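Local atomic coordinates of putative gamma-glutamylcyclotransferase YkqA (Bacillus subtilis, PDB entry 2QIK), a protein that probably acts as a gamma-glutamylcyclotransferase, an acyltransferase that would release gamma-glutamyl groups as a cyclised product. Residues H149-P154 against L198-K203. Residues are numbered along the deposited sequence; the frame is centred on the assembly and turned at random.
Sequences HYFQDP and LSYLYK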
loop_
_atom_site.group_PDB
_atom_site.type_symbol
_atom_site.label_atom_id
_atom_site.label_comp_id
_atom_site.label_asym_id
_atom_site.label_seq_id
_atom_site.Cartn_x
_atom_site.Cartn_y
_atom_site.Cartn_z
ATOM N N HIS A 149 -17.140 4.642 -16.689
ATOM C CA HIS A 149 -18.361 4.644 -15.926
ATOM C C HIS A 149 -18.183 4.277 -14.454
ATOM O O HIS A 149 -19.008 4.668 -13.622
ATOM C CB HIS A 149 -19.399 3.733 -16.594
ATOM C CG HIS A 149 -19.059 2.280 -16.662
ATOM N ND1 HIS A 149 -19.404 1.400 -15.664
ATOM C CD2 HIS A 149 -18.312 1.580 -17.550
ATOM C CE1 HIS A 149 -18.964 0.200 -15.988
ATOM N NE2 HIS A 149 -18.286 0.275 -17.112
ATOM N N TYR A 150 -17.106 3.551 -14.127
ATOM C CA TYR A 150 -16.798 3.188 -12.734
ATOM C C TYR A 150 -16.083 4.297 -11.959
ATOM O O TYR A 150 -16.008 4.233 -10.765
ATOM C CB TYR A 150 -15.946 1.968 -12.683
ATOM C CG TYR A 150 -16.596 0.666 -13.053
ATOM C CD1 TYR A 150 -17.844 0.294 -12.535
ATOM C CD2 TYR A 150 -15.976 -0.252 -13.860
ATOM C CE1 TYR A 150 -18.394 -0.963 -12.785
ATOM C CE2 TYR A 150 -16.522 -1.458 -14.139
ATOM C CZ TYR A 150 -17.743 -1.830 -13.563
ATOM O OH TYR A 150 -18.334 -3.065 -13.737
ATOM N N PHE A 151 -15.526 5.293 -12.686
ATOM C CA PHE A 151 -14.580 6.267 -12.160
ATOM C C PHE A 151 -15.242 7.656 -12.247
ATOM O O PHE A 151 -14.566 8.688 -12.283
ATOM C CB PHE A 151 -13.231 6.184 -12.811
ATOM C CG PHE A 151 -12.551 4.894 -12.546
ATOM C CD1 PHE A 151 -11.823 4.678 -11.402
ATOM C CD2 PHE A 151 -12.666 3.848 -13.448
ATOM C CE1 PHE A 151 -11.255 3.495 -11.143
ATOM C CE2 PHE A 151 -12.086 2.630 -13.206
ATOM C CZ PHE A 151 -11.376 2.436 -12.052
ATOM N N GLN A 152 -16.577 7.692 -12.159
ATOM C CA GLN A 152 -17.365 8.949 -12.230
ATOM C C GLN A 152 -18.011 9.328 -10.895
ATOM O O GLN A 152 -18.914 10.178 -10.816
ATOM C CB GLN A 152 -18.364 8.831 -13.392
ATOM C CG GLN A 152 -17.704 8.886 -14.777
ATOM C CD GLN A 152 -18.591 8.441 -15.956
ATOM O OE1 GLN A 152 -18.103 8.330 -17.096
ATOM N NE2 GLN A 152 -19.821 8.132 -15.672
ATOM N N ASP A 153 -17.538 8.695 -9.824
ATOM C CA ASP A 153 -18.014 9.065 -8.459
ATOM C C ASP A 153 -16.763 9.331 -7.591
ATOM O O ASP A 153 -16.481 8.635 -6.598
ATOM C CB ASP A 153 -18.886 7.945 -7.825
ATOM C CG ASP A 153 -19.576 8.350 -6.538
ATOM O OD1 ASP A 153 -19.685 9.532 -6.200
ATOM O OD2 ASP A 153 -20.050 7.491 -5.851
ATOM N N PRO A 154 -15.985 10.338 -7.971
ATOM C CA PRO A 154 -14.851 10.744 -7.141
ATOM C C PRO A 154 -15.365 11.308 -5.830
ATOM O O PRO A 154 -16.252 12.161 -5.797
ATOM C CB PRO A 154 -14.103 11.779 -8.002
ATOM C CG PRO A 154 -15.197 12.366 -8.849
ATOM C CD PRO A 154 -16.112 11.216 -9.141
ATOM N N LEU A 198 -12.460 -3.770 -9.819
ATOM C CA LEU A 198 -11.140 -4.079 -9.310
ATOM C C LEU A 198 -10.243 -4.857 -10.224
ATOM O O LEU A 198 -9.012 -4.586 -10.281
ATOM C CB LEU A 198 -11.287 -4.871 -7.980
ATOM C CG LEU A 198 -10.064 -4.987 -7.135
ATOM C CD1 LEU A 198 -9.390 -3.583 -6.813
ATOM C CD2 LEU A 198 -10.450 -5.709 -5.878
ATOM N N SER A 199 -10.765 -5.856 -10.926
ATOM C CA SER A 199 -9.862 -6.645 -11.740
ATOM C C SER A 199 -9.253 -5.831 -12.893
ATOM O O SER A 199 -8.093 -6.067 -13.261
ATOM C CB SER A 199 -10.480 -7.967 -12.215
ATOM O OG SER A 199 -11.557 -7.766 -13.096
ATOM N N TYR A 200 -9.976 -4.825 -13.395
ATOM C CA TYR A 200 -9.408 -3.892 -14.381
ATOM C C TYR A 200 -8.161 -3.251 -13.758
ATOM O O TYR A 200 -7.111 -3.140 -14.400
ATOM C CB TYR A 200 -10.449 -2.814 -14.734
ATOM C CG TYR A 200 -9.805 -1.626 -15.418
ATOM C CD1 TYR A 200 -9.441 -1.700 -16.735
ATOM C CD2 TYR A 200 -9.478 -0.508 -14.724
ATOM C CE1 TYR A 200 -8.759 -0.696 -17.342
ATOM C CE2 TYR A 200 -8.835 0.517 -15.304
ATOM C CZ TYR A 200 -8.457 0.444 -16.631
ATOM O OH TYR A 200 -7.794 1.520 -17.224
ATOM N N LEU A 201 -8.268 -2.780 -12.514
ATOM C CA LEU A 201 -7.118 -2.135 -11.873
ATOM C C LEU A 201 -5.972 -3.105 -11.670
ATOM O O LEU A 201 -4.807 -2.750 -11.856
ATOM C CB LEU A 201 -7.504 -1.456 -10.611
ATOM C CG LEU A 201 -8.448 -0.256 -10.731
ATOM C CD1 LEU A 201 -8.933 0.209 -9.383
ATOM C CD2 LEU A 201 -7.736 0.879 -11.440
ATOM N N TYR A 202 -6.275 -4.341 -11.254
ATOM C CA TYR A 202 -5.235 -5.333 -11.074
ATOM C C TYR A 202 -4.465 -5.584 -12.347
ATOM O O TYR A 202 -3.239 -5.759 -12.352
ATOM C CB TYR A 202 -5.759 -6.644 -10.522
ATOM C CG TYR A 202 -5.879 -6.765 -9.037
ATOM C CD1 TYR A 202 -6.388 -5.765 -8.251
ATOM C CD2 TYR A 202 -5.452 -7.935 -8.387
ATOM C CE1 TYR A 202 -6.465 -5.916 -6.871
ATOM C CE2 TYR A 202 -5.565 -8.087 -7.022
ATOM C CZ TYR A 202 -6.044 -7.082 -6.254
ATOM O OH TYR A 202 -6.174 -7.169 -4.890
ATOM N N LYS A 203 -5.162 -5.578 -13.484
ATOM C CA LYS A 203 -4.480 -5.748 -14.785
ATOM C C LYS A 203 -3.689 -4.529 -15.139
ATOM O O LYS A 203 -2.519 -4.624 -15.559
ATOM C CB LYS A 203 -5.545 -6.118 -15.843
ATOM C CG LYS A 203 -4.935 -6.256 -17.244
ATOM C CD LYS A 203 -5.952 -6.480 -18.362
ATOM C CE LYS A 203 -5.360 -6.348 -19.791
ATOM N NZ LYS A 203 -6.425 -6.034 -20.778
#
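F151 reaches Y200 and L201 from the loop between helix 140-145 and the strand that begins at P154, while its partners sit on the helical segment 198-203, where Y202 N bonds to L198 O (2.9 Å) and K203 N to S199 O. The two backbones stay well apart; F151 from the loop and L201 from the helix each cover part of the gap and meet in between, a simple illustration of how an aromatic side chain can help tie a loop to a helix. Between these two segments the contact is purely apolar, although Y150 OH also bonds to S196 OG just before the helix. The F151 ring is swung beside its own backbone N, with CG anti to the carbonyl carbon (chi1 -64°), which sends its far end toward the helix. There CZ meets the CD2 methyl of L201 at 4.0 Å, and CG of the same leucine lies just behind. The leucine comes from the opposite direction, so that a branched aliphatic end abuts the outer end of a ring. Y200 adds a looser touch through its ring carbon CD2, 4.4 Å from F151 CE2, the two rings meeting obliquely. The contact buries a modest 106 Å² in all, about half of it on F151.

Other parts of the fold also pack on the ring: F142 of helix 140-145 stacks on F151, and Y191 of strand 185-193 meets it edge-to-face. L201 also packs on F232 of strand 224-234, whereas the hydroxyl of Y200 turns to R204. Well away from the probable substrate-binding residues Y8 to L11, this is hydrophobic core packing in the C-terminal half of the protein, an aromatic cluster that joins the loop before strand 154-161 to helix 198-204 of the AIG2-like family region.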